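Uncharacterized protein (Legionella pneumophila subsp. pneumophila, PDB 5DGG) is uncharacterised, but belongs to the LupA family of clan CA peptidase relatives and may act as a ubiquitin-specific protease. Local coordinates at residues T136-H141 against D160-L165. Residues are numbered along the deposited sequence; the frame is centred on the assembly and turned at random.
Sequences TCAYSH and DTLDNL
L162 reaches from helix 156-165 to A138 and Y139 on helix 132-146, and its CD2 methyl does most of the touching. The CB of the leucine points to helix 132-146; CG stands anti to the backbone N (chi1 170°), and the second torsion (chi2 70°) turns CD2 onto the backbone of the facing helix, 3.5 Å from Y139 N and 3.8 Å from A138 C. A138 suits this place because its lone methyl lets the other helix come close: A138 CB meets L162 CB at 3.9 Å, and the CA atoms of the two residues are 6.4 Å apart. The larger leucine packs beside the small alanine, which L158 of the same helix also touches.

Y139 borders the leucine with the root of its side chain. Its CB lies 3.9 Å from L162 CD2, and the methyl sits at the edge of the ring, near its plane and beside CD1, rather than over a face. CB and the ring edge thus serve L162, while the stacked ring and the hydroxyl both tie Y139 to strand 81-86, the ring through F86 and the hydroxyl through a hydrogen bond to E84.

S140, whose CB points away from helix 156-165, hydrogen-bonds Y68. No hydrogen bond crosses between the two segments; the contact rests on van der Waals packing, a leucine beside an alanine with its methyl on the backbone of the turn from A138 to Y139. This buried helix-helix interface joins helix 132-146, which faces the mixed sheet, to helix 156-165, against which helix 171-183 also packs, within the LupA domain, consistent with a papain-like clan CA fold.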
loop_
_atom_site.group_PDB
_atom_site.type_symbol
_atom_site.label_atom_id
_atom_site.label_comp_id
_atom_site.label_asym_id
_atom_site.label_seq_id
_atom_site.Cartn_x
_atom_site.Cartn_y
_atom_site.Cartn_z
ATOM N N THR A 136 7.133 0.539 -0.389
ATOM C CA THR A 136 5.692 0.474 -0.322
ATOM C C THR A 136 5.052 1.749 -0.929
ATOM O O THR A 136 4.043 1.667 -1.656
ATOM C CB THR A 136 5.245 0.187 1.154
ATOM O OG1 THR A 136 5.651 -1.146 1.500
ATOM C CG2 THR A 136 3.770 0.316 1.270
ATOM N N CYS A 137 5.655 2.914 -0.689
ATOM C CA CYS A 137 5.165 4.167 -1.241
ATOM C C CYS A 137 5.272 4.180 -2.739
ATOM O O CYS A 137 4.293 4.496 -3.479
ATOM C CB CYS A 137 5.921 5.365 -0.674
ATOM S SG CYS A 137 5.359 5.863 0.950
ATOM N N ALA A 138 6.435 3.751 -3.232
ATOM C CA ALA A 138 6.660 3.751 -4.664
ATOM C C ALA A 138 5.792 2.706 -5.355
ATOM O O ALA A 138 5.241 2.943 -6.435
ATOM C CB ALA A 138 8.117 3.513 -4.983
ATOM N N TYR A 139 5.682 1.534 -4.754
ATOM C CA TYR A 139 4.802 0.494 -5.320
ATOM C C TYR A 139 3.319 0.943 -5.381
ATOM O O TYR A 139 2.594 0.613 -6.361
ATOM C CB TYR A 139 5.016 -0.850 -4.611
ATOM C CG TYR A 139 4.374 -2.056 -5.299
ATOM C CD1 TYR A 139 5.012 -2.708 -6.309
ATOM C CD2 TYR A 139 3.104 -2.523 -4.907
ATOM C CE1 TYR A 139 4.437 -3.766 -6.982
ATOM C CE2 TYR A 139 2.518 -3.615 -5.535
ATOM C CZ TYR A 139 3.194 -4.234 -6.587
ATOM O OH TYR A 139 2.687 -5.312 -7.243
ATOM N N SER A 140 2.898 1.694 -4.350
ATOM C CA SER A 140 1.578 2.231 -4.297
ATOM C C SER A 140 1.317 3.237 -5.456
ATOM O O SER A 140 0.223 3.313 -6.039
ATOM C CB SER A 140 1.327 2.873 -2.925
ATOM O OG SER A 140 1.357 1.888 -1.889
ATOM N N HIS A 141 2.300 4.066 -5.746
ATOM C CA HIS A 141 2.250 4.912 -6.931
ATOM C C HIS A 141 2.155 4.063 -8.219
ATOM O O HIS A 141 1.362 4.349 -9.096
ATOM C CB HIS A 141 3.457 5.839 -6.945
ATOM C CG HIS A 141 3.333 6.994 -6.004
ATOM N ND1 HIS A 141 2.648 8.142 -6.333
ATOM C CD2 HIS A 141 3.731 7.154 -4.728
ATOM C CE1 HIS A 141 2.663 8.973 -5.309
ATOM N NE2 HIS A 141 3.315 8.399 -4.324
ATOM N N ASP A 160 9.326 4.919 -11.739
ATOM C CA ASP A 160 10.425 4.547 -12.648
ATOM C C ASP A 160 11.680 4.209 -11.873
ATOM O O ASP A 160 12.436 3.345 -12.287
ATOM C CB ASP A 160 10.739 5.643 -13.692
ATOM C CG ASP A 160 9.517 6.020 -14.569
ATOM O OD1 ASP A 160 8.509 5.266 -14.615
ATOM O OD2 ASP A 160 9.567 7.108 -15.174
ATOM N N THR A 161 11.917 4.861 -10.742
ATOM C CA THR A 161 13.057 4.448 -9.918
ATOM C C THR A 161 12.855 3.020 -9.407
ATOM O O THR A 161 13.731 2.114 -9.577
ATOM C CB THR A 161 13.317 5.428 -8.786
ATOM O OG1 THR A 161 13.585 6.720 -9.352
ATOM C CG2 THR A 161 14.509 4.972 -7.943
ATOM N N LEU A 162 11.716 2.803 -8.762
ATOM C CA LEU A 162 11.402 1.457 -8.257
ATOM C C LEU A 162 11.514 0.389 -9.325
ATOM O O LEU A 162 12.161 -0.652 -9.130
ATOM C CB LEU A 162 9.976 1.416 -7.706
ATOM C CG LEU A 162 9.426 0.011 -7.356
ATOM C CD1 LEU A 162 10.118 -0.543 -6.158
ATOM C CD2 LEU A 162 7.953 0.094 -7.046
ATOM N N ASP A 163 10.881 0.628 -10.461
ATOM C CA ASP A 163 10.804 -0.402 -11.490
ATOM C C ASP A 163 12.140 -0.799 -12.092
ATOM O O ASP A 163 12.361 -1.973 -12.439
ATOM C CB ASP A 163 9.920 0.076 -12.624
ATOM C CG ASP A 163 9.560 -1.034 -13.561
ATOM O OD1 ASP A 163 8.763 -1.905 -13.177
ATOM O OD2 ASP A 163 10.100 -1.072 -14.681
ATOM N N ASN A 164 13.029 0.182 -12.247
ATOM C CA ASN A 164 14.305 -0.076 -12.906
ATOM C C ASN A 164 15.444 -0.292 -11.977
ATOM O O ASN A 164 16.336 -1.051 -12.331
ATOM C CB ASN A 164 14.612 1.055 -13.888
ATOM C CG ASN A 164 13.559 1.127 -14.972
ATOM O OD1 ASN A 164 13.558 0.320 -15.865
ATOM N ND2 ASN A 164 12.607 2.034 -14.838
ATOM N N LEU A 165 15.428 0.359 -10.802
ATOM C CA LEU A 165 16.570 0.339 -9.877
ATOM C C LEU A 165 16.353 -0.241 -8.476
ATOM O O LEU A 165 17.326 -0.426 -7.742
ATOM C CB LEU A 165 17.056 1.761 -9.664
ATOM C CG LEU A 165 17.635 2.410 -10.915
ATOM C CD1 LEU A 165 17.748 3.925 -10.707
ATOM C CD2 LEU A 165 18.988 1.774 -11.215
#